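Local coordinates for protein probable diphthine synthase (Aeropyrum pernix, PDB 1WDE) that probably uses S-adenosyl-L-methionine to trimethylate the modified target histidine of translation elongation factor 2, forming diphthine on the way to diphthamide, at residues V13-A18 with K51-A56. Numbering follows the deposited sequence.
Sequences VGWGYA and KSVVEA
Trp15 reaches across to one side of helix 47-57 and supplies the whole of its segment's share of the contact, meeting Ser52, Val53 and Ala56 with its indole. The polar link is a single hydrogen bond from Trp15 NE1 to Ser52 OG, 2.9 Å long and nearly straight at 168°. The hydroxyl oxygen lies almost exactly in the indole plane, straight ahead of the ring N-H. Ser52 holds OG anti to its own backbone N (chi1 176°), which turns the hydroxyl to the indole. One turn on from Ser52, the methyl of Ala56 abuts the rim of the indole, again near its plane, with CB 3.7 Å from Trp15 CZ2. Val53 approaches differently, from over a ring face. Its CG2, anti to the carbonyl carbon, makes a CH-pi contact 4.2 Å from the centroid of the five-membered ring of Trp15 and only 12° off the normal. The in-plane N-H bond and the methyl over the face are consistent with an indole fixed in both direction and tilt.

The Trp15 side chain lies about 9 Å, at the nearest, from that of Asp93, a residue that probably binds S-adenosyl-L-methionine, which places this packing near the likely cofactor site. At the root of the indole, in the C-terminal end region of strand 9-14 of the parallel sheet, Trp15 and Gly16 both face Gly92, a classic beta bulge. The indole also packs on Ala26, Leu27 and Val30 and thus lies between helices 24-32 and 47-57, while Val53 also touches Val36 and Val38 of strand 35-39 and Val62 of strand 62-64.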
loop_
_atom_site.group_PDB
_atom_site.type_symbol
_atom_site.label_atom_id
_atom_site.label_comp_id
_atom_site.label_asym_id
_atom_site.label_seq_id
_atom_site.Cartn_x
_atom_site.Cartn_y
_atom_site.Cartn_z
ATOM N N VAL A 13 -12.265 0.564 12.155
ATOM C CA VAL A 13 -13.012 1.072 11.016
ATOM C C VAL A 13 -12.222 1.670 9.841
ATOM O O VAL A 13 -11.434 2.602 10.018
ATOM C CB VAL A 13 -14.001 2.149 11.524
ATOM C CG1 VAL A 13 -15.010 2.507 10.444
ATOM C CG2 VAL A 13 -14.703 1.646 12.793
ATOM N N GLY A 14 -12.453 1.141 8.641
ATOM C CA GLY A 14 -11.804 1.684 7.458
ATOM C C GLY A 14 -12.691 2.833 6.983
ATOM O O GLY A 14 -13.896 2.671 6.802
ATOM N N TRP A 15 -12.102 4.002 6.787
ATOM C CA TRP A 15 -12.845 5.182 6.368
ATOM C C TRP A 15 -12.801 5.487 4.857
ATOM O O TRP A 15 -13.464 6.409 4.393
ATOM C CB TRP A 15 -12.307 6.392 7.135
ATOM C CG TRP A 15 -13.322 7.466 7.397
ATOM C CD1 TRP A 15 -13.310 8.740 6.915
ATOM C CD2 TRP A 15 -14.485 7.362 8.233
ATOM N NE1 TRP A 15 -14.392 9.442 7.401
ATOM C CE2 TRP A 15 -15.130 8.621 8.210
ATOM C CE3 TRP A 15 -15.044 6.328 8.998
ATOM C CZ2 TRP A 15 -16.308 8.877 8.921
ATOM C CZ3 TRP A 15 -16.219 6.578 9.707
ATOM C CH2 TRP A 15 -16.838 7.849 9.661
ATOM N N GLY A 16 -12.054 4.708 4.081
ATOM C CA GLY A 16 -11.944 5.019 2.659
ATOM C C GLY A 16 -10.806 6.028 2.547
ATOM O O GLY A 16 -10.374 6.570 3.560
ATOM N N TYR A 17 -10.316 6.323 1.348
ATOM C CA TYR A 17 -9.179 7.236 1.264
ATOM C C TYR A 17 -9.461 8.667 0.826
ATOM O O TYR A 17 -8.535 9.424 0.560
ATOM C CB TYR A 17 -8.090 6.623 0.366
ATOM C CG TYR A 17 -8.578 6.320 -1.026
ATOM C CD1 TYR A 17 -9.226 5.108 -1.310
ATOM C CD2 TYR A 17 -8.433 7.252 -2.051
ATOM C CE1 TYR A 17 -9.715 4.839 -2.574
ATOM C CE2 TYR A 17 -8.928 6.989 -3.337
ATOM C CZ TYR A 17 -9.565 5.784 -3.588
ATOM O OH TYR A 17 -10.068 5.514 -4.846
ATOM N N ALA A 18 -10.726 9.049 0.748
ATOM C CA ALA A 18 -11.068 10.412 0.373
ATOM C C ALA A 18 -12.473 10.709 0.853
ATOM O O ALA A 18 -13.241 9.796 1.122
ATOM C CB ALA A 18 -11.001 10.593 -1.145
ATOM N N LYS A 51 -10.955 15.824 10.207
ATOM C CA LYS A 51 -12.140 16.636 9.916
ATOM C C LYS A 51 -13.349 15.811 9.490
ATOM O O LYS A 51 -14.458 16.054 9.957
ATOM C CB LYS A 51 -11.831 17.656 8.814
ATOM C CG LYS A 51 -13.081 18.247 8.144
ATOM C CD LYS A 51 -12.728 19.009 6.866
ATOM C CE LYS A 51 -13.949 19.212 5.969
ATOM N NZ LYS A 51 -15.068 19.895 6.676
ATOM N N SER A 52 -13.137 14.850 8.592
ATOM C CA SER A 52 -14.219 13.993 8.093
ATOM C C SER A 52 -14.841 13.131 9.184
ATOM O O SER A 52 -16.054 12.933 9.214
ATOM C CB SER A 52 -13.705 13.082 6.973
ATOM O OG SER A 52 -14.719 12.179 6.552
ATOM N N VAL A 53 -14.001 12.606 10.067
ATOM C CA VAL A 53 -14.467 11.779 11.174
ATOM C C VAL A 53 -15.289 12.682 12.112
ATOM O O VAL A 53 -16.480 12.445 12.322
ATOM C CB VAL A 53 -13.260 11.168 11.946
ATOM C CG1 VAL A 53 -13.748 10.406 13.165
ATOM C CG2 VAL A 53 -12.472 10.206 11.027
ATOM N N VAL A 54 -14.640 13.718 12.648
ATOM C CA VAL A 54 -15.275 14.690 13.549
ATOM C C VAL A 54 -16.645 15.073 13.026
ATOM O O VAL A 54 -17.607 15.212 13.779
ATOM C CB VAL A 54 -14.419 15.973 13.663
ATOM C CG1 VAL A 54 -15.269 17.140 14.181
ATOM C CG2 VAL A 54 -13.254 15.724 14.589
ATOM N N GLU A 55 -16.717 15.236 11.716
ATOM C CA GLU A 55 -17.950 15.594 11.043
ATOM C C GLU A 55 -18.993 14.496 11.262
ATOM O O GLU A 55 -20.174 14.774 11.483
ATOM C CB GLU A 55 -17.635 15.781 9.558
ATOM C CG GLU A 55 -18.744 16.332 8.695
ATOM C CD GLU A 55 -18.222 16.775 7.335
ATOM O OE1 GLU A 55 -19.016 16.798 6.365
ATOM O OE2 GLU A 55 -17.015 17.108 7.243
ATOM N N ALA A 56 -18.544 13.244 11.226
ATOM C CA ALA A 56 -19.432 12.099 11.400
ATOM C C ALA A 56 -19.803 11.785 12.845
ATOM O O ALA A 56 -20.945 11.450 13.125
ATOM C CB ALA A 56 -18.805 10.861 10.755
#